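Long-range contacts in purine nucleoside phosphorylase (Thermus thermophilus, PDB 6TK9), which probably catalyses the reversible phosphorolysis of purine nucleosides such as inosine and guanosine, releasing the free base and ribose 1-phosphate: residues Ser111-Asn117 with Ser230-Ala236; Met126-Ile132 with Leu178-Ala184; Val170-Leu176 with Arg262-Ile267; Leu197-Arg201 with Ala236-Arg240. All blocks are in the same frame, centred on the assembly; numbering follows the deposited sequence.

Contact 1: residues Ser111-Asn117 with Ser230-Ala236; sequences SAAGGLN and STITDMA. With PO4 (phosphate ion), chain G.
Ser111-Gly115 and Ser230-Thr233 run as parallel strands whose axes approach to 4.5 Å and diverge by 45°, stitched by backbone bonds from Thr231 N to Ser111 O, Ala113 N to Thr231 O and Thr233 N to Ala113 O. At Ile232 the second chain makes an inverse gamma turn, and the pairing then skips Thr233: Gly115 N bonds to Asp234 O at 3.0 Å. On the face carrying Ser111 and Ala113, the small residues let the strands' side chains close up. Ser111 OG lies between its own backbone N and carbonyl carbon (chi1 49°), a turn that brings it 2.6 Å from Ser230 OG, itself hydrogen-bonded to His128. Beside it Ala113 CB rests against Ser230 CB at 3.6 Å. Further along, Ile232 CG2 packs 3.6 Å from Gly115 N; glycine suits this place because a side chain would run into Ile232 and the sulfur of Met235. On the other face Ala112 CB meets Thr233 CG2, while Thr233 OG1 donates to the anti lone pair of Asp234 OD1. Ala112 N donates a hydrogen bond to phosphate O3, 2.9 Å away. Ser29, Arg80, His82 and Ser211 also bind this ion. A backbone amide near the C-terminal end of the strand, joined by serines, an arginine and a histidine, is consistent with the phosphate-substrate pocket of purine nucleoside phosphorylases.

Contact 2: residues Met126-Ile132 with Leu178-Ala184; sequences MLHLDYI and LFEGVYA
Met126-Ile132 and Phe179-Ala184 are neighbouring parallel strands of a beta-alpha-beta crossover, with helix 161-173 between them in the chain. Backbone bonds join Leu127 N to Phe179 O, Gly181 N to Leu127 O and, nearly straight at 178°, Leu129 N to Gly181 O. The first strand then spends one extra residue before Tyr183 N takes up Asp130 O at 2.9 Å. Gly181 has backbone angles suited to glycine, and Met126 lays CG and SD over it. Nearby the backbone sets Tyr183 CB over one face of the imidazole, 3.9 Å from the His128 ring centroid; CG anti to the backbone N (chi1 -178°) lays the Tyr183 ring alongside, planes 23° apart and barely overlapping. On the opposite face Leu127 CB meets Leu178 CD1 at 4.0 Å, both beneath helix 161-173. Leu129 CD1 lies against the CB of Glu180, a residue whose carboxylate is paired with Arg168. Tyr159 holds His128 ND1 and a serine its other nitrogen, which fixes the imidazole's rotation; Tyr183 OH is anchored on Ser211 O. Farther out, Asp130 OD2 accepts from Ala195 N of a second subunit. Where the two rings come closest, His128 CE1 is 3.4 Å from Tyr183 CD2.

Contact 3: residues Val170-Leu176 with Arg262-Ile267; sequences VARRQDL and RYVRGI
Val170-Leu176, the last turn of helix 161-173 and its exit, packs on Arg262-Ile267 of helix 257-270 in a partly buried contact, apolar on its inner side and charged on its outer. Val170 CG1 sits 3.7 Å from Gly266 CA, and Gly266 fits because a CB there would collide with Val170 and Gln174. Tyr263 fills the inner side: its CD1 is 4.0 Å from Val170 CG1, Ala171 N lies at the ring edge, and Leu176 CD1 closes in on CD1 at 4.3 Å. A bond from Tyr263 OH to Ala167 O ties the ring end to the facing helix. That helix finishes in a Schellman motif, with Asp175 at positive phi and Leu176 N bonded to Ala171 O; across a subunit boundary Asp175 pairs with Arg172 of a neighbouring subunit. Toward solvent, Arg262 extends with CG anti to its backbone N (chi1 -167°), sliding past Gln174 in the opposite direction. Amide and guanidinium are stacked, planes 11° apart, and Gln174 CB lies 3.8 Å from Arg262 NH2. With an alanine in place of Gln174 the amide layer is lost, and the guanidinium of Arg262 would probably be freer to turn. Arg173 NH2 comes to the edge of that guanidinium, 3.5 Å from Arg262 NH2; such like charges probably repel, and stacking and apolar contact have to outweigh this.

Contact 4: residues Leu197-Arg201 with Ala236-Arg240; sequences LRLLR and AVPER
The guanidinium of Arg201 presents its edge to Glu239, whose OE2 lies within 8° of the plane, while Pro238 CD approaches obliquely, 3.7 Å from Arg201 NH1; within 236-240, Val237 CG1 covers the centre of one face of the Arg240 guanidinium. The grip is end-on, both nitrogens to one oxygen: Glu239 OE2 lies 2.9 Å from Arg201 NH1 and 3.3 Å from Arg201 NH2. Both come from one side of the carboxylate, well above its plane, and the flat groups are turned 40° to each other. A bend at chi3 (46°) brings Arg201 there. One helical turn earlier, Leu197 sets CB 4.0 Å from Pro238 CD and CD2 3.8 Å from Ala236 CB. Proline suits the type I turn Val237-Arg240 by its fixed phi, and its ring gives the helix an apolar surface. Arg194 NH1 secures the turn at the carbonyls of Pro238 and Arg240. Across an interface, Glu239 O accepts from Arg240 of a neighbouring subunit. A leucine in place of Arg201 is likely to leave the buried Glu239 carboxylate without its mate and the turn less firmly tied. The double grip would probably stabilise the ionised form of Glu239, a charge costly to bury.

How the contacts relate
Contacts 1 and 2 are the buried pair, both parallel strand pairings in one sheet, where strands 225-235 and 124-133 are neighbours; Ser230 and His128 are their junction. Backbone bonds and small or apolar side chains dominate there. Contacts 3 and 4 lie farther out, about 29 Å apart centre to centre, and rely mainly on side chains: stacking and apolar fit in contact 3, a salt bridge over a proline in contact 4. Leu178 links contact 2 to contact 3 by touching Ala171 and Tyr263. Contact 4 continues contact 1 through shared Ala236, with Leu116 packed on Leu197. Contacts 2, 3 and 4 each reach other subunits, whereas contact 1 touches none.

Contact 1: residues Ser111-Asn117 with Ser230-Ala236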
# COMPACT_ATOMS: atom_id res chain seq x y z
N SER A 111 -12.44 -11.17 -23.87
CA SER A 111 -13.44 -10.79 -22.84
C SER A 111 -13.77 -9.30 -23.00
O SER A 111 -12.94 -8.55 -23.55
CB SER A 111 -12.92 -11.08 -21.45
OG SER A 111 -11.60 -10.57 -21.29
N ALA A 112 -14.95 -8.90 -22.53
CA ALA A 112 -15.23 -7.49 -22.14
C ALA A 112 -14.73 -7.30 -20.70
O ALA A 112 -14.94 -8.22 -19.89
CB ALA A 112 -16.70 -7.19 -22.28
N ALA A 113 -14.08 -6.17 -20.41
CA ALA A 113 -13.49 -5.88 -19.09
C ALA A 113 -13.66 -4.40 -18.79
O ALA A 113 -13.62 -3.63 -19.77
CB ALA A 113 -12.02 -6.22 -19.07
N GLY A 114 -13.79 -4.07 -17.51
CA GLY A 114 -13.60 -2.70 -16.98
C GLY A 114 -12.12 -2.32 -16.92
O GLY A 114 -11.28 -3.21 -16.59
N GLY A 115 -11.81 -1.06 -17.24
CA GLY A 115 -10.49 -0.45 -16.98
C GLY A 115 -10.35 0.02 -15.53
O GLY A 115 -11.18 0.84 -15.11
N LEU A 116 -9.36 -0.48 -14.78
CA LEU A 116 -9.04 0.01 -13.41
C LEU A 116 -7.99 1.11 -13.54
O LEU A 116 -8.19 2.17 -12.92
CB LEU A 116 -8.52 -1.12 -12.52
CG LEU A 116 -9.51 -2.24 -12.26
CD1 LEU A 116 -8.79 -3.45 -11.72
CD2 LEU A 116 -10.61 -1.77 -11.31
N ASN A 117 -6.93 0.82 -14.31
CA ASN A 117 -5.87 1.78 -14.72
C ASN A 117 -6.52 3.05 -15.26
O ASN A 117 -7.18 2.99 -16.30
CB ASN A 117 -4.94 1.16 -15.77
CG ASN A 117 -3.56 1.79 -15.78
OD1 ASN A 117 -3.42 2.99 -16.02
ND2 ASN A 117 -2.54 0.99 -15.53
N SER A 230 -8.77 -8.16 -23.74
CA SER A 230 -10.03 -7.56 -23.29
C SER A 230 -10.23 -6.28 -24.10
O SER A 230 -9.23 -5.62 -24.46
CB SER A 230 -10.00 -7.35 -21.82
OG SER A 230 -9.85 -8.60 -21.17
N THR A 231 -11.48 -6.08 -24.49
CA THR A 231 -12.05 -4.78 -24.89
C THR A 231 -12.33 -4.05 -23.58
O THR A 231 -13.11 -4.57 -22.77
CB THR A 231 -13.30 -4.97 -25.75
OG1 THR A 231 -12.91 -5.58 -26.99
CG2 THR A 231 -14.01 -3.65 -25.98
N ILE A 232 -11.66 -2.93 -23.35
CA ILE A 232 -11.95 -2.07 -22.18
C ILE A 232 -13.25 -1.31 -22.51
O ILE A 232 -13.18 -0.20 -23.02
CB ILE A 232 -10.75 -1.17 -21.86
CG1 ILE A 232 -9.49 -1.99 -21.62
CG2 ILE A 232 -11.06 -0.25 -20.68
CD1 ILE A 232 -9.57 -2.92 -20.45
N THR A 233 -14.39 -1.95 -22.25
CA THR A 233 -15.75 -1.48 -22.62
C THR A 233 -16.14 -0.25 -21.81
O THR A 233 -16.92 0.58 -22.31
CB THR A 233 -16.75 -2.62 -22.43
OG1 THR A 233 -16.59 -3.10 -21.10
CG2 THR A 233 -16.56 -3.75 -23.43
N ASP A 234 -15.64 -0.14 -20.57
CA ASP A 234 -15.97 0.97 -19.64
C ASP A 234 -14.70 1.30 -18.84
O ASP A 234 -13.73 0.53 -18.91
CB ASP A 234 -17.18 0.64 -18.75
CG ASP A 234 -17.02 -0.56 -17.81
OD1 ASP A 234 -16.85 -1.70 -18.32
OD2 ASP A 234 -17.08 -0.37 -16.57
N MET A 235 -14.73 2.40 -18.11
CA MET A 235 -13.65 2.79 -17.17
C MET A 235 -14.21 2.63 -15.75
O MET A 235 -15.12 3.38 -15.36
CB MET A 235 -13.15 4.21 -17.47
CG MET A 235 -12.26 4.30 -18.72
SD MET A 235 -10.89 3.09 -18.76
CE MET A 235 -9.97 3.59 -17.31
N ALA A 236 -13.73 1.59 -15.06
CA ALA A 236 -14.09 1.24 -13.67
C ALA A 236 -13.11 1.96 -12.74
O ALA A 236 -12.11 1.33 -12.28
CB ALA A 236 -14.07 -0.26 -13.50
P PO4 G . -16.84 -11.88 -20.74
O1 PO4 G . -17.35 -13.32 -20.88
O2 PO4 G . -17.91 -11.00 -20.10
O3 PO4 G . -16.49 -11.29 -22.10
O4 PO4 G . -15.57 -11.90 -19.89

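Contact 2: residues Met126-Ile132 with Leu178-Ala184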
# COMPACT_ATOMS: atom_id res chain seq x y z
N MET A 126 -6.70 -4.18 -24.29
CA MET A 126 -5.66 -4.48 -23.28
C MET A 126 -5.19 -5.90 -23.54
O MET A 126 -6.01 -6.81 -23.44
CB MET A 126 -6.16 -4.37 -21.83
CG MET A 126 -5.05 -4.55 -20.79
SD MET A 126 -5.65 -4.80 -19.08
CE MET A 126 -5.73 -6.58 -19.00
N LEU A 127 -3.92 -6.04 -23.91
CA LEU A 127 -3.18 -7.31 -23.88
C LEU A 127 -3.01 -7.73 -22.41
O LEU A 127 -2.62 -6.88 -21.60
CB LEU A 127 -1.83 -7.07 -24.55
CG LEU A 127 -0.86 -8.24 -24.55
CD1 LEU A 127 -1.43 -9.41 -25.33
CD2 LEU A 127 0.48 -7.81 -25.12
N HIS A 128 -3.30 -8.98 -22.08
CA HIS A 128 -3.10 -9.54 -20.73
C HIS A 128 -1.61 -9.86 -20.56
O HIS A 128 -1.08 -10.61 -21.41
CB HIS A 128 -3.95 -10.80 -20.53
CG HIS A 128 -5.42 -10.55 -20.45
ND1 HIS A 128 -6.27 -11.47 -19.89
CD2 HIS A 128 -6.18 -9.51 -20.87
CE1 HIS A 128 -7.51 -11.00 -19.96
NE2 HIS A 128 -7.48 -9.79 -20.55
N LEU A 129 -0.98 -9.33 -19.51
CA LEU A 129 0.40 -9.67 -19.11
C LEU A 129 0.40 -10.66 -17.95
O LEU A 129 1.33 -11.44 -17.88
CB LEU A 129 1.13 -8.39 -18.71
CG LEU A 129 1.34 -7.42 -19.86
CD1 LEU A 129 2.17 -6.23 -19.41
CD2 LEU A 129 2.00 -8.13 -21.03
N ASP A 130 -0.60 -10.59 -17.07
CA ASP A 130 -0.73 -11.49 -15.89
C ASP A 130 -2.15 -11.42 -15.33
O ASP A 130 -2.96 -10.59 -15.82
CB ASP A 130 0.28 -11.11 -14.81
CG ASP A 130 0.80 -12.26 -13.99
OD1 ASP A 130 0.41 -13.40 -14.28
OD2 ASP A 130 1.58 -12.00 -13.04
N TYR A 131 -2.46 -12.25 -14.34
CA TYR A 131 -3.84 -12.36 -13.78
C TYR A 131 -3.76 -12.40 -12.25
O TYR A 131 -2.73 -12.81 -11.63
CB TYR A 131 -4.57 -13.58 -14.35
CG TYR A 131 -4.11 -14.90 -13.79
CD1 TYR A 131 -4.49 -15.32 -12.53
CD2 TYR A 131 -3.22 -15.70 -14.48
CE1 TYR A 131 -4.00 -16.48 -11.96
CE2 TYR A 131 -2.76 -16.90 -13.95
CZ TYR A 131 -3.14 -17.29 -12.67
OH TYR A 131 -2.67 -18.45 -12.13
N ILE A 132 -4.87 -12.01 -11.65
CA ILE A 132 -5.10 -12.11 -10.19
C ILE A 132 -6.42 -12.86 -10.03
O ILE A 132 -7.39 -12.45 -10.72
CB ILE A 132 -5.17 -10.72 -9.54
CG1 ILE A 132 -3.78 -10.12 -9.34
CG2 ILE A 132 -5.96 -10.79 -8.24
CD1 ILE A 132 -3.80 -8.64 -8.92
N LEU A 178 -1.91 -0.25 -28.03
CA LEU A 178 -2.22 -1.48 -27.26
C LEU A 178 -1.88 -1.23 -25.79
O LEU A 178 -0.67 -1.20 -25.47
CB LEU A 178 -1.40 -2.65 -27.82
CG LEU A 178 -1.61 -4.02 -27.18
CD1 LEU A 178 -3.05 -4.50 -27.33
CD2 LEU A 178 -0.66 -5.02 -27.78
N PHE A 179 -2.92 -1.02 -24.96
CA PHE A 179 -2.83 -1.05 -23.48
C PHE A 179 -2.44 -2.46 -23.04
O PHE A 179 -2.75 -3.44 -23.76
CB PHE A 179 -4.14 -0.67 -22.79
CG PHE A 179 -4.59 0.72 -23.10
CD1 PHE A 179 -3.85 1.81 -22.67
CD2 PHE A 179 -5.73 0.95 -23.86
CE1 PHE A 179 -4.26 3.10 -22.95
CE2 PHE A 179 -6.13 2.24 -24.17
CZ PHE A 179 -5.40 3.31 -23.71
N GLU A 180 -1.76 -2.53 -21.90
CA GLU A 180 -1.19 -3.78 -21.33
C GLU A 180 -1.52 -3.79 -19.84
O GLU A 180 -1.64 -2.70 -19.27
CB GLU A 180 0.32 -3.81 -21.59
CG GLU A 180 0.70 -3.65 -23.06
CD GLU A 180 2.18 -3.84 -23.32
OE1 GLU A 180 2.95 -3.93 -22.34
OE2 GLU A 180 2.57 -3.91 -24.50
N GLY A 181 -1.71 -4.97 -19.23
CA GLY A 181 -1.79 -5.04 -17.77
C GLY A 181 -2.29 -6.36 -17.23
O GLY A 181 -2.33 -7.38 -17.98
N VAL A 182 -2.65 -6.31 -15.95
CA VAL A 182 -3.03 -7.46 -15.09
C VAL A 182 -4.54 -7.54 -15.07
O VAL A 182 -5.15 -6.49 -14.73
CB VAL A 182 -2.49 -7.29 -13.66
CG1 VAL A 182 -2.87 -8.45 -12.76
CG2 VAL A 182 -0.99 -7.07 -13.69
N TYR A 183 -5.08 -8.72 -15.38
CA TYR A 183 -6.55 -9.01 -15.37
C TYR A 183 -6.95 -9.61 -14.02
O TYR A 183 -6.40 -10.66 -13.69
CB TYR A 183 -6.94 -9.95 -16.51
CG TYR A 183 -8.41 -10.27 -16.62
CD1 TYR A 183 -8.96 -11.32 -15.92
CD2 TYR A 183 -9.25 -9.55 -17.45
CE1 TYR A 183 -10.30 -11.65 -16.04
CE2 TYR A 183 -10.60 -9.86 -17.58
CZ TYR A 183 -11.13 -10.92 -16.87
OH TYR A 183 -12.47 -11.24 -16.96
N ALA A 184 -7.89 -8.98 -13.31
CA ALA A 184 -8.49 -9.50 -12.05
C ALA A 184 -9.85 -10.14 -12.33
O ALA A 184 -10.81 -9.44 -12.81
CB ALA A 184 -8.63 -8.37 -11.05

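Contact 3: residues Val170-Leu176 with Arg262-Ile267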
# COMPACT_ATOMS: atom_id res chain seq x y z
N VAL A 170 1.98 -6.56 -33.92
CA VAL A 170 0.78 -6.41 -34.79
C VAL A 170 0.10 -5.08 -34.48
O VAL A 170 -0.44 -4.49 -35.41
CB VAL A 170 -0.18 -7.61 -34.67
CG1 VAL A 170 -1.50 -7.37 -35.42
CG2 VAL A 170 0.48 -8.89 -35.13
N ALA A 171 0.13 -4.61 -33.24
CA ALA A 171 -0.48 -3.31 -32.86
C ALA A 171 0.26 -2.17 -33.55
O ALA A 171 -0.41 -1.33 -34.20
CB ALA A 171 -0.48 -3.13 -31.36
N ARG A 172 1.59 -2.15 -33.43
CA ARG A 172 2.48 -1.17 -34.13
C ARG A 172 2.11 -1.15 -35.62
O ARG A 172 1.67 -0.09 -36.07
CB ARG A 172 3.94 -1.51 -33.84
CG ARG A 172 4.33 -1.11 -32.42
CD ARG A 172 5.49 -1.79 -31.71
NE ARG A 172 6.32 -2.79 -32.39
CZ ARG A 172 6.86 -3.85 -31.77
NH1 ARG A 172 6.65 -4.06 -30.48
NH2 ARG A 172 7.59 -4.71 -32.45
N ARG A 173 2.22 -2.30 -36.31
CA ARG A 173 1.85 -2.49 -37.74
C ARG A 173 0.50 -1.79 -38.04
O ARG A 173 0.46 -1.02 -39.02
CB ARG A 173 1.85 -3.99 -38.06
CG ARG A 173 1.99 -4.36 -39.53
CD ARG A 173 0.69 -4.78 -40.21
NE ARG A 173 0.10 -3.73 -41.05
CZ ARG A 173 -1.14 -3.73 -41.56
NH1 ARG A 173 -1.97 -4.74 -41.34
NH2 ARG A 173 -1.55 -2.71 -42.29
N GLN A 174 -0.54 -1.99 -37.21
CA GLN A 174 -1.92 -1.50 -37.50
C GLN A 174 -2.11 -0.07 -36.97
O GLN A 174 -3.28 0.37 -36.94
CB GLN A 174 -3.00 -2.44 -36.93
CG GLN A 174 -2.92 -3.88 -37.45
CD GLN A 174 -4.06 -4.79 -37.05
OE1 GLN A 174 -4.07 -5.97 -37.40
NE2 GLN A 174 -5.05 -4.25 -36.34
N ASP A 175 -1.04 0.63 -36.60
CA ASP A 175 -1.07 1.99 -35.97
C ASP A 175 -2.12 2.01 -34.84
O ASP A 175 -2.90 2.99 -34.74
CB ASP A 175 -1.27 3.08 -37.03
CG ASP A 175 -0.87 4.48 -36.57
OD1 ASP A 175 0.26 4.63 -36.05
OD2 ASP A 175 -1.70 5.42 -36.71
N LEU A 176 -2.11 0.97 -33.99
CA LEU A 176 -3.08 0.73 -32.88
C LEU A 176 -2.34 0.81 -31.53
O LEU A 176 -1.31 0.12 -31.38
CB LEU A 176 -3.70 -0.65 -33.13
CG LEU A 176 -4.87 -1.11 -32.25
CD1 LEU A 176 -4.35 -1.94 -31.09
CD2 LEU A 176 -5.71 0.06 -31.74
N ARG A 262 -10.07 -6.70 -36.73
CA ARG A 262 -8.87 -6.38 -37.55
C ARG A 262 -7.61 -6.78 -36.77
O ARG A 262 -6.63 -7.21 -37.42
CB ARG A 262 -8.84 -4.91 -37.94
CG ARG A 262 -7.83 -4.60 -39.03
CD ARG A 262 -7.60 -3.12 -39.23
NE ARG A 262 -6.32 -2.93 -39.90
CZ ARG A 262 -5.53 -1.85 -39.78
NH1 ARG A 262 -5.89 -0.83 -39.01
NH2 ARG A 262 -4.39 -1.81 -40.43
N TYR A 263 -7.64 -6.64 -35.44
CA TYR A 263 -6.47 -6.92 -34.56
C TYR A 263 -6.35 -8.44 -34.42
O TYR A 263 -5.25 -8.98 -34.66
CB TYR A 263 -6.56 -6.12 -33.25
CG TYR A 263 -5.38 -6.34 -32.33
CD1 TYR A 263 -4.10 -5.96 -32.68
CD2 TYR A 263 -5.55 -6.97 -31.11
CE1 TYR A 263 -3.01 -6.20 -31.86
CE2 TYR A 263 -4.48 -7.19 -30.25
CZ TYR A 263 -3.20 -6.81 -30.63
OH TYR A 263 -2.16 -7.07 -29.79
N VAL A 264 -7.45 -9.12 -34.10
CA VAL A 264 -7.42 -10.60 -33.86
C VAL A 264 -6.91 -11.27 -35.13
O VAL A 264 -6.01 -12.14 -35.03
CB VAL A 264 -8.80 -11.15 -33.44
CG1 VAL A 264 -8.78 -12.67 -33.38
CG2 VAL A 264 -9.26 -10.58 -32.11
N ARG A 265 -7.45 -10.84 -36.28
CA ARG A 265 -7.06 -11.33 -37.63
C ARG A 265 -5.56 -11.10 -37.83
O ARG A 265 -4.87 -12.06 -38.23
CB ARG A 265 -7.87 -10.63 -38.73
CG ARG A 265 -9.30 -11.13 -38.90
CD ARG A 265 -10.05 -10.19 -39.82
NE ARG A 265 -11.40 -10.65 -40.09
CZ ARG A 265 -11.72 -11.66 -40.89
NH1 ARG A 265 -10.77 -12.35 -41.51
NH2 ARG A 265 -12.99 -11.99 -41.06
N GLY A 266 -5.07 -9.89 -37.54
CA GLY A 266 -3.64 -9.53 -37.60
C GLY A 266 -2.77 -10.56 -36.90
O GLY A 266 -1.81 -11.05 -37.52
N ILE A 267 -3.13 -10.91 -35.67
CA ILE A 267 -2.43 -11.91 -34.82
C ILE A 267 -2.54 -13.30 -35.48
O ILE A 267 -1.49 -13.92 -35.72
CB ILE A 267 -3.00 -11.88 -33.39
CG1 ILE A 267 -2.60 -10.59 -32.68
CG2 ILE A 267 -2.59 -13.12 -32.61
CD1 ILE A 267 -3.57 -10.15 -31.60

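Contact 4: residues Leu197-Arg201 with Ala236-Arg240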
# COMPACT_ATOMS: atom_id res chain seq x y z
N LEU A 197 -13.35 -1.77 -6.23
CA LEU A 197 -12.55 -1.35 -7.41
C LEU A 197 -11.21 -0.81 -6.90
O LEU A 197 -10.15 -1.21 -7.46
CB LEU A 197 -13.27 -0.30 -8.24
CG LEU A 197 -14.49 -0.76 -9.05
CD1 LEU A 197 -15.11 0.44 -9.76
CD2 LEU A 197 -14.12 -1.85 -10.06
N ARG A 198 -11.25 0.05 -5.87
CA ARG A 198 -10.04 0.67 -5.29
C ARG A 198 -9.14 -0.45 -4.79
O ARG A 198 -7.95 -0.43 -5.12
CB ARG A 198 -10.36 1.65 -4.16
CG ARG A 198 -9.20 2.59 -3.86
CD ARG A 198 -9.48 3.59 -2.75
NE ARG A 198 -8.25 4.12 -2.18
CZ ARG A 198 -8.04 4.37 -0.88
NH1 ARG A 198 -8.97 4.13 0.02
NH2 ARG A 198 -6.87 4.86 -0.50
N LEU A 199 -9.72 -1.40 -4.07
CA LEU A 199 -8.99 -2.55 -3.48
C LEU A 199 -8.24 -3.28 -4.60
O LEU A 199 -7.02 -3.54 -4.42
CB LEU A 199 -10.01 -3.40 -2.71
CG LEU A 199 -9.66 -4.87 -2.45
CD1 LEU A 199 -10.52 -5.40 -1.31
CD2 LEU A 199 -9.85 -5.71 -3.69
N LEU A 200 -8.87 -3.53 -5.76
CA LEU A 200 -8.26 -4.36 -6.84
C LEU A 200 -7.20 -3.57 -7.61
O LEU A 200 -6.20 -4.17 -8.03
CB LEU A 200 -9.34 -4.87 -7.81
CG LEU A 200 -10.33 -5.87 -7.23
CD1 LEU A 200 -11.52 -6.02 -8.15
CD2 LEU A 200 -9.64 -7.19 -6.97
N ARG A 201 -7.39 -2.27 -7.81
CA ARG A 201 -6.36 -1.41 -8.45
C ARG A 201 -5.09 -1.45 -7.60
O ARG A 201 -3.99 -1.68 -8.16
CB ARG A 201 -6.89 0.01 -8.67
CG ARG A 201 -6.14 0.80 -9.74
CD ARG A 201 -6.63 2.23 -9.94
NE ARG A 201 -6.78 2.87 -8.64
CZ ARG A 201 -7.69 3.78 -8.33
NH1 ARG A 201 -8.55 4.22 -9.24
NH2 ARG A 201 -7.74 4.25 -7.10
N ALA A 236 -13.73 1.59 -15.06
CA ALA A 236 -14.09 1.24 -13.67
C ALA A 236 -13.11 1.96 -12.74
O ALA A 236 -12.11 1.33 -12.28
CB ALA A 236 -14.07 -0.26 -13.50
N VAL A 237 -13.35 3.24 -12.51
CA VAL A 237 -12.51 4.06 -11.59
C VAL A 237 -13.43 4.73 -10.56
O VAL A 237 -14.28 5.55 -10.88
CB VAL A 237 -11.57 5.01 -12.36
CG1 VAL A 237 -11.88 5.05 -13.85
CG2 VAL A 237 -11.51 6.41 -11.75
N PRO A 238 -13.29 4.36 -9.27
CA PRO A 238 -14.27 4.74 -8.25
C PRO A 238 -14.27 6.20 -7.79
O PRO A 238 -15.10 6.55 -6.97
CB PRO A 238 -13.87 3.85 -7.06
CG PRO A 238 -12.37 3.62 -7.24
CD PRO A 238 -12.18 3.53 -8.74
N GLU A 239 -13.37 7.05 -8.29
CA GLU A 239 -13.40 8.49 -7.94
C GLU A 239 -13.90 9.27 -9.17
O GLU A 239 -13.45 10.40 -9.37
CB GLU A 239 -12.07 8.92 -7.31
CG GLU A 239 -10.83 8.22 -7.84
CD GLU A 239 -10.35 6.94 -7.15
OE1 GLU A 239 -9.81 7.00 -6.02
OE2 GLU A 239 -10.48 5.89 -7.78
N ARG A 240 -14.86 8.67 -9.89
CA ARG A 240 -15.63 9.17 -11.07
C ARG A 240 -17.07 8.67 -10.89
O ARG A 240 -17.20 7.49 -10.50
CB ARG A 240 -14.98 8.63 -12.36
CG ARG A 240 -14.14 9.65 -13.12
CD ARG A 240 -12.78 9.18 -13.60
NE ARG A 240 -12.76 8.53 -14.91
CZ ARG A 240 -11.67 8.29 -15.65
NH1 ARG A 240 -10.46 8.63 -15.23
NH2 ARG A 240 -11.79 7.71 -16.83